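PDB 1FNU: exotoxin type A, which is a phage-encoded superantigen toxin that, as in related toxins, probably cross-links MHC class II molecules and T-cell receptors. Local coordinates for residues V35-Q40 with H44-N49; F23-D28 with M199-N204; I133-K138 with A142-Y147. One frame throughout, in Å; residues are numbered along the deposited sequence.

Contact 1 of 3, residues V35-Q40 with H44-N49; sequences VKSVDQ and HDLIYN. With CD (cadmium ion), chain F.
Val38 and Asp39 are together set opposite Ile47 in the backbone pairing, which makes a classic beta bulge in the OB-fold domain, where the chain leaving strand 30-36 bends past strand 45-48. Two backbone hydrogen bonds define it: Val38 N to Ile47 O at 2.9 Å, and Ile47 N to Asp39 O at 3.0 Å.

The tight side is built on Tyr48. With its CG anti to its own carbonyl carbon (chi1 -68°), the ring lies beneath the backbone of the other segment, and Ser37 CA sits over one face, 3.7 Å from the ring centroid. A residue as small as serine suits this place, because it is the backbone CA that makes the CH-pi contact with the ring. Val35 CG2 packs obliquely against Tyr48 CD2 at 3.6 Å, while Leu46 CD2 reaches the CB and OG of Ser37. That buried hydroxyl is satisfied by Lys72 O at the end of helix 65-72. A water accepts from Tyr48 OH at 2.5 Å and from Ser37 N, so both polar groups find a partner beside the apolar packing. Ile47 CD1 rests against Gln40 CA, and buried Asp45 turns its carboxylate to Leu41 N and Leu42 N, tying down the turn that joins the segments.

Toward solvent the contact slackens. Val38 merely leans its methyls on Ile47 CG2 and Asn49 CB. The end of the Asp39 side chain leads away from the 44-49 segment, with CG anti to the backbone N (chi1 -153°). OD1 accepts from Gln40 N at 2.8 Å, which limits the carboxylate's rotation. A cadmium ion binds at the other oxygen; three waters complete the ligands found, one of them at longer range. Of the carboxylate, OD2 alone binds the metal, at 1.9 Å from the cadmium ion.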
loop_
_atom_site.group_PDB
_atom_site.type_symbol
_atom_site.label_atom_id
_atom_site.label_comp_id
_atom_site.label_asym_id
_atom_site.label_seq_id
_atom_site.Cartn_x
_atom_site.Cartn_y
_atom_site.Cartn_z
ATOM N N VAL A 35 -19.099 15.893 -16.455
ATOM C CA VAL A 35 -18.091 14.920 -16.795
ATOM C C VAL A 35 -18.729 13.569 -16.715
ATOM O O VAL A 35 -19.742 13.375 -16.081
ATOM C CB VAL A 35 -16.830 14.987 -15.892
ATOM C CG1 VAL A 35 -16.118 16.320 -16.145
ATOM C CG2 VAL A 35 -17.243 14.831 -14.348
ATOM N N LYS A 36 -18.103 12.623 -17.383
ATOM C CA LYS A 36 -18.625 11.280 -17.472
ATOM C C LYS A 36 -17.577 10.221 -17.063
ATOM O O LYS A 36 -16.462 10.196 -17.595
ATOM C CB LYS A 36 -19.091 11.046 -18.908
ATOM C CG LYS A 36 -20.094 9.894 -19.087
ATOM C CD LYS A 36 -19.309 8.610 -19.499
ATOM C CE LYS A 36 -18.327 8.976 -20.640
ATOM N NZ LYS A 36 -17.005 8.309 -20.370
ATOM N N SER A 37 -17.984 9.309 -16.183
ATOM C CA SER A 37 -17.079 8.320 -15.677
ATOM C C SER A 37 -16.361 7.776 -16.879
ATOM O O SER A 37 -16.823 7.990 -18.025
ATOM C CB SER A 37 -17.818 7.186 -14.908
ATOM O OG SER A 37 -18.590 6.309 -15.742
ATOM N N VAL A 38 -15.244 7.106 -16.630
ATOM C CA VAL A 38 -14.418 6.517 -17.697
ATOM C C VAL A 38 -13.993 5.084 -17.381
ATOM O O VAL A 38 -13.587 4.305 -18.278
ATOM C CB VAL A 38 -13.101 7.378 -17.963
ATOM C CG1 VAL A 38 -13.444 8.817 -18.551
ATOM C CG2 VAL A 38 -12.279 7.509 -16.675
ATOM N N ASP A 39 -14.150 4.678 -16.139
ATOM C CA ASP A 39 -13.679 3.354 -15.809
ATOM C C ASP A 39 -14.069 3.139 -14.325
ATOM O O ASP A 39 -14.759 3.957 -13.719
ATOM C CB ASP A 39 -12.136 3.335 -16.024
ATOM C CG ASP A 39 -11.597 1.941 -16.357
ATOM O OD1 ASP A 39 -12.277 0.943 -16.026
ATOM O OD2 ASP A 39 -10.472 1.830 -16.934
ATOM N N GLN A 40 -13.620 2.016 -13.774
ATOM C CA GLN A 40 -13.901 1.704 -12.383
ATOM C C GLN A 40 -12.933 0.604 -11.955
ATOM O O GLN A 40 -12.456 -0.197 -12.800
ATOM C CB GLN A 40 -15.399 1.337 -12.202
ATOM C CG GLN A 40 -15.845 -0.093 -12.243
ATOM C CD GLN A 40 -17.403 -0.162 -12.339
ATOM O OE1 GLN A 40 -18.174 0.523 -11.590
ATOM N NE2 GLN A 40 -17.857 -0.984 -13.241
ATOM N N HIS A 44 -18.354 -0.742 -7.099
ATOM C CA HIS A 44 -19.117 0.336 -6.468
ATOM C C HIS A 44 -18.497 1.697 -6.591
ATOM O O HIS A 44 -18.931 2.632 -5.939
ATOM C CB HIS A 44 -19.363 0.059 -4.986
ATOM C CG HIS A 44 -18.103 -0.094 -4.168
ATOM N ND1 HIS A 44 -17.550 -1.305 -3.872
ATOM C CD2 HIS A 44 -17.247 0.828 -3.676
ATOM C CE1 HIS A 44 -16.403 -1.135 -3.229
ATOM N NE2 HIS A 44 -16.197 0.158 -3.098
ATOM N N ASP A 45 -17.457 1.783 -7.404
ATOM C CA ASP A 45 -16.818 3.042 -7.611
ATOM C C ASP A 45 -16.884 3.467 -9.058
ATOM O O ASP A 45 -17.258 2.658 -9.916
ATOM C CB ASP A 45 -15.325 3.017 -7.104
ATOM C CG ASP A 45 -14.346 2.127 -7.957
ATOM O OD1 ASP A 45 -14.175 2.290 -9.202
ATOM O OD2 ASP A 45 -13.641 1.260 -7.350
ATOM N N LEU A 46 -16.567 4.761 -9.309
ATOM C CA LEU A 46 -16.440 5.285 -10.697
ATOM C C LEU A 46 -15.166 6.217 -10.670
ATOM O O LEU A 46 -14.935 6.915 -9.703
ATOM C CB LEU A 46 -17.701 6.076 -11.175
ATOM C CG LEU A 46 -19.051 5.294 -11.359
ATOM C CD1 LEU A 46 -20.227 6.321 -11.482
ATOM C CD2 LEU A 46 -18.859 4.301 -12.596
ATOM N N ILE A 47 -14.373 6.167 -11.737
ATOM C CA ILE A 47 -13.118 6.886 -11.928
ATOM C C ILE A 47 -13.380 7.853 -13.030
ATOM O O ILE A 47 -14.058 7.512 -14.017
ATOM C CB ILE A 47 -12.031 5.900 -12.382
ATOM C CG1 ILE A 47 -11.800 4.900 -11.259
ATOM C CG2 ILE A 47 -10.765 6.608 -12.812
ATOM C CD1 ILE A 47 -10.720 3.904 -11.643
ATOM N N TYR A 48 -12.858 9.055 -12.856
ATOM C CA TYR A 48 -13.060 10.172 -13.781
ATOM C C TYR A 48 -11.727 10.735 -14.198
ATOM O O TYR A 48 -10.792 10.863 -13.401
ATOM C CB TYR A 48 -13.941 11.301 -13.184
ATOM C CG TYR A 48 -15.424 10.940 -12.950
ATOM C CD1 TYR A 48 -15.813 10.074 -11.900
ATOM C CD2 TYR A 48 -16.423 11.400 -13.823
ATOM C CE1 TYR A 48 -17.174 9.682 -11.739
ATOM C CE2 TYR A 48 -17.772 11.012 -13.668
ATOM C CZ TYR A 48 -18.144 10.163 -12.645
ATOM O OH TYR A 48 -19.477 9.782 -12.563
ATOM N N ASN A 49 -11.600 10.928 -15.506
ATOM C CA ASN A 49 -10.365 11.467 -16.022
ATOM C C ASN A 49 -10.502 12.977 -15.849
ATOM O O ASN A 49 -10.876 13.673 -16.800
ATOM C CB ASN A 49 -10.182 11.091 -17.531
ATOM C CG ASN A 49 -8.949 11.760 -18.141
ATOM O OD1 ASN A 49 -7.872 11.640 -17.561
ATOM N ND2 ASN A 49 -9.103 12.529 -19.316
HETATM CD CD CD F . -8.595 2.254 -16.664
HETATM O O HOH W 1 -14.572 11.778 -16.749
HETATM O O HOH W 2 -20.699 9.629 -14.704
HETATM O O HOH W 3 -7.932 4.044 -15.181
HETATM O O HOH W 4 -7.329 2.454 -19.153
HETATM O O HOH W 5 -8.321 0.306 -15.175
#

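Contact 2 of 3, residues F23-D28 with M199-N204; sequences FLYEGD and MIYKDN
A single buried hydrogen bond between two tyrosine hydroxyls makes up most of this contact, near the centre of the chain where the OB-fold and beta-grasp family regions meet. Tyr25, in the last turn of helix 19-26, donates through OH to Tyr201 OH at 2.8 Å; Tyr201 closes a 3-10 turn that follows helix 194-197. The two side chains reach for each other from opposite directions. Tyrosine suits both positions: its length spans the gap between the backbones, its flat ring packs against neighbouring side chains, and its hydroxyl forms a bond at the far end.

Tyr201 OH also hydrogen-bonds Asp146 OD2 on helix 142-157. Since it accepts from Tyr25, its own proton probably points to that carboxylate, and the charge would in turn polarise the tyrosine pair. Arg150 of the same helix packs on both Tyr25 and Ile200.

Ile200 adds a looser apolar touch across the contact, its CD1 standing 4.3 Å from Tyr25 OH. Within its own segment it covers the Tyr201 ring, with CG1 3.8 Å above the ring plane and over its centre, which probably limits the ring's rotation. A type I turn starts at Tyr201 and carries the chain away. At the heart of the contact Tyr201 OH lies in the plane of the Tyr25 ring, at the edge, 3.6 Å from Tyr25 CE1.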
loop_
_atom_site.group_PDB
_atom_site.type_symbol
_atom_site.label_atom_id
_atom_site.label_comp_id
_atom_site.label_asym_id
_atom_site.label_seq_id
_atom_site.Cartn_x
_atom_site.Cartn_y
_atom_site.Cartn_z
ATOM N N PHE A 23 -7.044 19.664 7.601
ATOM C CA PHE A 23 -6.620 19.903 6.221
ATOM C C PHE A 23 -7.689 19.525 5.155
ATOM O O PHE A 23 -7.640 20.070 4.065
ATOM C CB PHE A 23 -5.262 19.182 5.962
ATOM C CG PHE A 23 -4.082 19.838 6.641
ATOM C CD1 PHE A 23 -3.541 21.013 6.101
ATOM C CD2 PHE A 23 -3.476 19.240 7.788
ATOM C CE1 PHE A 23 -2.391 21.611 6.664
ATOM C CE2 PHE A 23 -2.353 19.797 8.382
ATOM C CZ PHE A 23 -1.784 21.006 7.820
ATOM N N LEU A 24 -8.634 18.657 5.508
ATOM C CA LEU A 24 -9.707 18.224 4.614
ATOM C C LEU A 24 -10.709 19.398 4.419
ATOM O O LEU A 24 -11.176 19.673 3.326
ATOM C CB LEU A 24 -10.495 17.051 5.225
ATOM C CG LEU A 24 -9.878 15.659 5.493
ATOM C CD1 LEU A 24 -10.900 14.720 6.193
ATOM C CD2 LEU A 24 -9.303 15.096 4.141
ATOM N N TYR A 25 -10.988 20.133 5.484
ATOM C CA TYR A 25 -11.965 21.207 5.407
ATOM C C TYR A 25 -11.450 22.637 5.227
ATOM O O TYR A 25 -12.227 23.572 4.845
ATOM C CB TYR A 25 -12.906 21.104 6.591
ATOM C CG TYR A 25 -13.718 19.794 6.560
ATOM C CD1 TYR A 25 -14.802 19.646 5.684
ATOM C CD2 TYR A 25 -13.407 18.737 7.403
ATOM C CE1 TYR A 25 -15.596 18.477 5.641
ATOM C CE2 TYR A 25 -14.158 17.561 7.401
ATOM C CZ TYR A 25 -15.261 17.425 6.523
ATOM O OH TYR A 25 -15.978 16.262 6.523
ATOM N N GLU A 26 -10.176 22.814 5.513
ATOM C CA GLU A 26 -9.534 24.096 5.284
ATOM C C GLU A 26 -9.138 24.104 3.792
ATOM O O GLU A 26 -9.169 25.151 3.163
ATOM C CB GLU A 26 -8.286 24.211 6.108
ATOM C CG GLU A 26 -7.393 25.441 5.761
ATOM C CD GLU A 26 -8.091 26.755 5.995
ATOM O OE1 GLU A 26 -9.000 26.790 6.852
ATOM O OE2 GLU A 26 -7.729 27.765 5.334
ATOM N N GLY A 27 -8.771 22.960 3.224
ATOM C CA GLY A 27 -8.372 22.898 1.803
ATOM C C GLY A 27 -9.567 23.085 0.859
ATOM O O GLY A 27 -10.705 23.172 1.346
ATOM N N ASP A 28 -9.309 23.257 -0.443
ATOM C CA ASP A 28 -10.360 23.408 -1.419
ATOM C C ASP A 28 -10.993 22.052 -1.708
ATOM O O ASP A 28 -10.372 20.998 -1.513
ATOM C CB ASP A 28 -9.825 23.955 -2.737
ATOM C CG ASP A 28 -9.389 25.351 -2.600
ATOM O OD1 ASP A 28 -10.009 26.005 -1.754
ATOM O OD2 ASP A 28 -8.452 25.790 -3.263
ATOM N N MET A 199 -16.317 8.193 4.892
ATOM C CA MET A 199 -17.351 7.274 4.512
ATOM C C MET A 199 -18.676 7.865 4.986
ATOM O O MET A 199 -19.683 7.353 4.594
ATOM C CB MET A 199 -17.074 5.862 5.060
ATOM C CG MET A 199 -15.899 5.163 4.317
ATOM S SD MET A 199 -15.395 3.537 5.043
ATOM C CE MET A 199 -16.657 2.548 4.632
ATOM N N ILE A 200 -18.700 8.945 5.774
ATOM C CA ILE A 200 -20.032 9.537 6.045
ATOM C C ILE A 200 -20.689 10.051 4.736
ATOM O O ILE A 200 -21.900 10.304 4.697
ATOM C CB ILE A 200 -19.945 10.734 7.059
ATOM C CG1 ILE A 200 -18.899 11.726 6.544
ATOM C CG2 ILE A 200 -19.706 10.144 8.515
ATOM C CD1 ILE A 200 -18.899 13.103 7.161
ATOM N N TYR A 201 -19.912 10.183 3.659
ATOM C CA TYR A 201 -20.434 10.659 2.359
ATOM C C TYR A 201 -20.657 9.576 1.312
ATOM O O TYR A 201 -21.082 9.843 0.137
ATOM C CB TYR A 201 -19.449 11.648 1.717
ATOM C CG TYR A 201 -19.175 12.788 2.584
ATOM C CD1 TYR A 201 -20.209 13.409 3.287
ATOM C CD2 TYR A 201 -17.858 13.295 2.699
ATOM C CE1 TYR A 201 -19.938 14.526 4.077
ATOM C CE2 TYR A 201 -17.577 14.396 3.467
ATOM C CZ TYR A 201 -18.605 15.023 4.152
ATOM O OH TYR A 201 -18.269 16.131 4.891
ATOM N N LYS A 202 -20.323 8.359 1.707
ATOM C CA LYS A 202 -20.440 7.264 0.772
ATOM C C LYS A 202 -21.857 7.028 0.217
ATOM O O LYS A 202 -21.994 6.606 -0.946
ATOM C CB LYS A 202 -19.940 5.958 1.437
ATOM C CG LYS A 202 -19.447 4.887 0.475
ATOM C CD LYS A 202 -18.847 3.672 1.240
ATOM C CE LYS A 202 -19.713 2.377 1.103
ATOM N NZ LYS A 202 -19.574 1.622 -0.148
ATOM N N ASP A 203 -22.896 7.301 1.008
ATOM C CA ASP A 203 -24.237 6.961 0.525
ATOM C C ASP A 203 -24.744 8.008 -0.441
ATOM O O ASP A 203 -25.845 7.906 -0.896
ATOM C CB ASP A 203 -25.250 6.729 1.660
ATOM C CG ASP A 203 -25.532 7.986 2.509
ATOM O OD1 ASP A 203 -25.284 9.159 2.080
ATOM O OD2 ASP A 203 -26.054 7.780 3.654
ATOM N N ASN A 204 -23.898 8.999 -0.723
ATOM C CA ASN A 204 -24.197 10.046 -1.696
ATOM C C ASN A 204 -25.488 10.767 -1.418
ATOM O O ASN A 204 -26.121 11.242 -2.342
ATOM C CB ASN A 204 -24.256 9.389 -3.064
ATOM C CG ASN A 204 -24.024 10.339 -4.196
ATOM O OD1 ASN A 204 -23.101 11.170 -4.196
ATOM N ND2 ASN A 204 -24.838 10.164 -5.237
#

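Contact 3 of 3, residues I133-K138 with A142-Y147; sequences IETNKK and AQELDY
Glu144 bridges Thr135 and Lys137 with its two carboxylate oxygens. Lys137 NZ forms a salt bridge with Glu144 OE1 at 2.8 Å, approaching on the syn side and 22° out of the carboxylate plane. Thr135 OG1 donates to Glu144 OE2 at 2.9 Å from well above that plane. Beside this polar clasp Ile133 and Leu145 cross at about a right angle, Ile133 CD1 meeting Leu145 CD2 at 3.5 Å. Branched aliphatic chains fill the buried space between strand and helix, while the charges pair beyond the corner of the chain.

The second shell sets these groups. With chi1 at 177° the Thr135 hydroxyl stands trans to the main-chain N, and OG1 also accepts from Lys137 N at 3.1 Å; this ST turn fixes the hydroxyl as the chain turns its corner at Asn136 and brings Lys137 round to the same carboxylate. Glu144 reaches across with a fully extended chain, and Lys148, one turn along the helix, adds a second salt bridge to OE2. Two lysines thus meet the buried carboxylate and would favour its ionised form. At the backbone, Glu144 N bonds Thr141 OG1, just ahead of the helix.

In the beta-grasp fold this places helix 142-157 against edge strand 126-135, which pairs in turn with strand 110-123. The axes of strand 133-135 and helix 142-147 come within 8.9 Å, their directions 146° apart, and strand 75-80 of the OB-fold region touches Glu144 and Lys137 through Tyr79 and Asp77.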
loop_
_atom_site.group_PDB
_atom_site.type_symbol
_atom_site.label_atom_id
_atom_site.label_comp_id
_atom_site.label_asym_id
_atom_site.label_seq_id
_atom_site.Cartn_x
_atom_site.Cartn_y
_atom_site.Cartn_z
ATOM N N ILE A 133 -24.749 29.699 3.440
ATOM C CA ILE A 133 -23.880 28.951 2.525
ATOM C C ILE A 133 -24.752 29.077 1.252
ATOM O O ILE A 133 -25.886 29.583 1.311
ATOM C CB ILE A 133 -23.624 27.464 2.927
ATOM C CG1 ILE A 133 -24.922 26.688 3.036
ATOM C CG2 ILE A 133 -22.931 27.411 4.258
ATOM C CD1 ILE A 133 -24.711 25.193 3.105
ATOM N N GLU A 134 -24.215 28.645 0.118
ATOM C CA GLU A 134 -24.889 28.765 -1.178
ATOM C C GLU A 134 -24.537 27.605 -2.048
ATOM O O GLU A 134 -23.410 27.156 -1.995
ATOM C CB GLU A 134 -24.342 29.915 -1.994
ATOM C CG GLU A 134 -24.593 31.289 -1.614
ATOM C CD GLU A 134 -24.044 32.170 -2.740
ATOM O OE1 GLU A 134 -22.806 32.239 -2.912
ATOM O OE2 GLU A 134 -24.857 32.746 -3.507
ATOM N N THR A 135 -25.477 27.204 -2.896
ATOM C CA THR A 135 -25.261 26.148 -3.879
ATOM C C THR A 135 -25.948 26.532 -5.195
ATOM O O THR A 135 -26.946 27.257 -5.186
ATOM C CB THR A 135 -25.816 24.789 -3.427
ATOM O OG1 THR A 135 -25.624 23.853 -4.472
ATOM C CG2 THR A 135 -27.325 24.838 -3.108
ATOM N N ASN A 136 -25.403 26.041 -6.306
ATOM C CA ASN A 136 -25.930 26.274 -7.649
ATOM C C ASN A 136 -26.803 25.094 -8.078
ATOM O O ASN A 136 -27.375 25.123 -9.161
ATOM C CB ASN A 136 -24.796 26.419 -8.678
ATOM C CG ASN A 136 -23.793 27.546 -8.342
ATOM O OD1 ASN A 136 -24.172 28.648 -7.963
ATOM N ND2 ASN A 136 -22.507 27.267 -8.516
ATOM N N LYS A 137 -26.926 24.082 -7.233
ATOM C CA LYS A 137 -27.726 22.895 -7.538
ATOM C C LYS A 137 -29.101 22.767 -6.888
ATOM O O LYS A 137 -29.300 23.067 -5.697
ATOM C CB LYS A 137 -26.942 21.615 -7.175
ATOM C CG LYS A 137 -25.590 21.441 -7.886
ATOM C CD LYS A 137 -24.889 20.106 -7.436
ATOM C CE LYS A 137 -23.481 19.999 -7.989
ATOM N NZ LYS A 137 -22.556 20.965 -7.303
ATOM N N LYS A 138 -30.053 22.271 -7.676
ATOM C CA LYS A 138 -31.415 22.038 -7.208
ATOM C C LYS A 138 -31.374 20.898 -6.186
ATOM O O LYS A 138 -31.957 20.992 -5.098
ATOM C CB LYS A 138 -32.313 21.663 -8.391
ATOM C CG LYS A 138 -32.452 22.831 -9.455
ATOM C CD LYS A 138 -33.179 22.361 -10.755
ATOM C CE LYS A 138 -33.370 23.422 -11.856
ATOM N NZ LYS A 138 -34.259 22.721 -12.878
ATOM N N ALA A 142 -25.500 16.312 0.535
ATOM C CA ALA A 142 -25.298 16.811 1.909
ATOM C C ALA A 142 -23.747 17.138 2.003
ATOM O O ALA A 142 -23.300 18.151 2.602
ATOM C CB ALA A 142 -25.671 15.692 2.892
ATOM N N GLN A 143 -22.942 16.268 1.388
ATOM C CA GLN A 143 -21.526 16.498 1.397
ATOM C C GLN A 143 -21.165 17.939 0.987
ATOM O O GLN A 143 -20.395 18.681 1.671
ATOM C CB GLN A 143 -20.805 15.469 0.462
ATOM C CG GLN A 143 -19.264 15.579 0.520
ATOM C CD GLN A 143 -18.509 14.622 -0.336
ATOM O OE1 GLN A 143 -19.083 13.838 -1.083
ATOM N NE2 GLN A 143 -17.191 14.689 -0.262
ATOM N N GLU A 144 -21.676 18.364 -0.145
ATOM C CA GLU A 144 -21.309 19.690 -0.571
ATOM C C GLU A 144 -21.664 20.793 0.472
ATOM O O GLU A 144 -20.888 21.736 0.759
ATOM C CB GLU A 144 -21.957 19.990 -1.935
ATOM C CG GLU A 144 -22.023 21.443 -2.271
ATOM C CD GLU A 144 -22.592 21.718 -3.691
ATOM O OE1 GLU A 144 -22.717 20.764 -4.493
ATOM O OE2 GLU A 144 -22.887 22.904 -4.011
ATOM N N LEU A 145 -22.811 20.632 1.082
ATOM C CA LEU A 145 -23.269 21.664 2.031
ATOM C C LEU A 145 -22.469 21.650 3.326
ATOM O O LEU A 145 -22.160 22.719 3.863
ATOM C CB LEU A 145 -24.726 21.445 2.291
ATOM C CG LEU A 145 -25.546 21.625 1.001
ATOM C CD1 LEU A 145 -26.931 21.291 1.376
ATOM C CD2 LEU A 145 -25.562 22.969 0.476
ATOM N N ASP A 146 -22.120 20.452 3.777
ATOM C CA ASP A 146 -21.278 20.214 5.001
ATOM C C ASP A 146 -19.895 20.809 4.697
ATOM O O ASP A 146 -19.351 21.580 5.481
ATOM C CB ASP A 146 -21.242 18.721 5.239
ATOM C CG ASP A 146 -20.548 18.328 6.515
ATOM O OD1 ASP A 146 -20.565 19.119 7.492
ATOM O OD2 ASP A 146 -20.019 17.189 6.561
ATOM N N TYR A 147 -19.348 20.541 3.514
ATOM C CA TYR A 147 -18.055 21.119 3.226
ATOM C C TYR A 147 -18.154 22.603 3.421
ATOM O O TYR A 147 -17.402 23.162 4.168
ATOM C CB TYR A 147 -17.574 20.865 1.814
ATOM C CG TYR A 147 -16.337 21.679 1.593
ATOM C CD1 TYR A 147 -15.101 21.298 2.154
ATOM C CD2 TYR A 147 -16.396 22.879 0.895
ATOM C CE1 TYR A 147 -13.952 22.127 2.036
ATOM C CE2 TYR A 147 -15.230 23.721 0.759
ATOM C CZ TYR A 147 -14.021 23.349 1.334
ATOM O OH TYR A 147 -12.912 24.270 1.171
#

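Overall arrangement
Contact 1 lies toward the surface of the OB-fold region, its centre about 19 Å from the centre of the chain, and combines backbone pairing with a metal site. Contacts 2 and 3 are buried. Contact 2 joins the two family regions through one hydroxyl pair, whereas contact 3, within the beta-grasp region, joins strand to helix by apolar packing and paired charges. Their centres are about 12 Å apart and they touch directly: Tyr147 OH and Gly27 O probably hydrogen-bond, and helix 142-157 serves both contacts. Contact 1 touches neither, but its strand 30-36 follows helix 19-26 of contact 2.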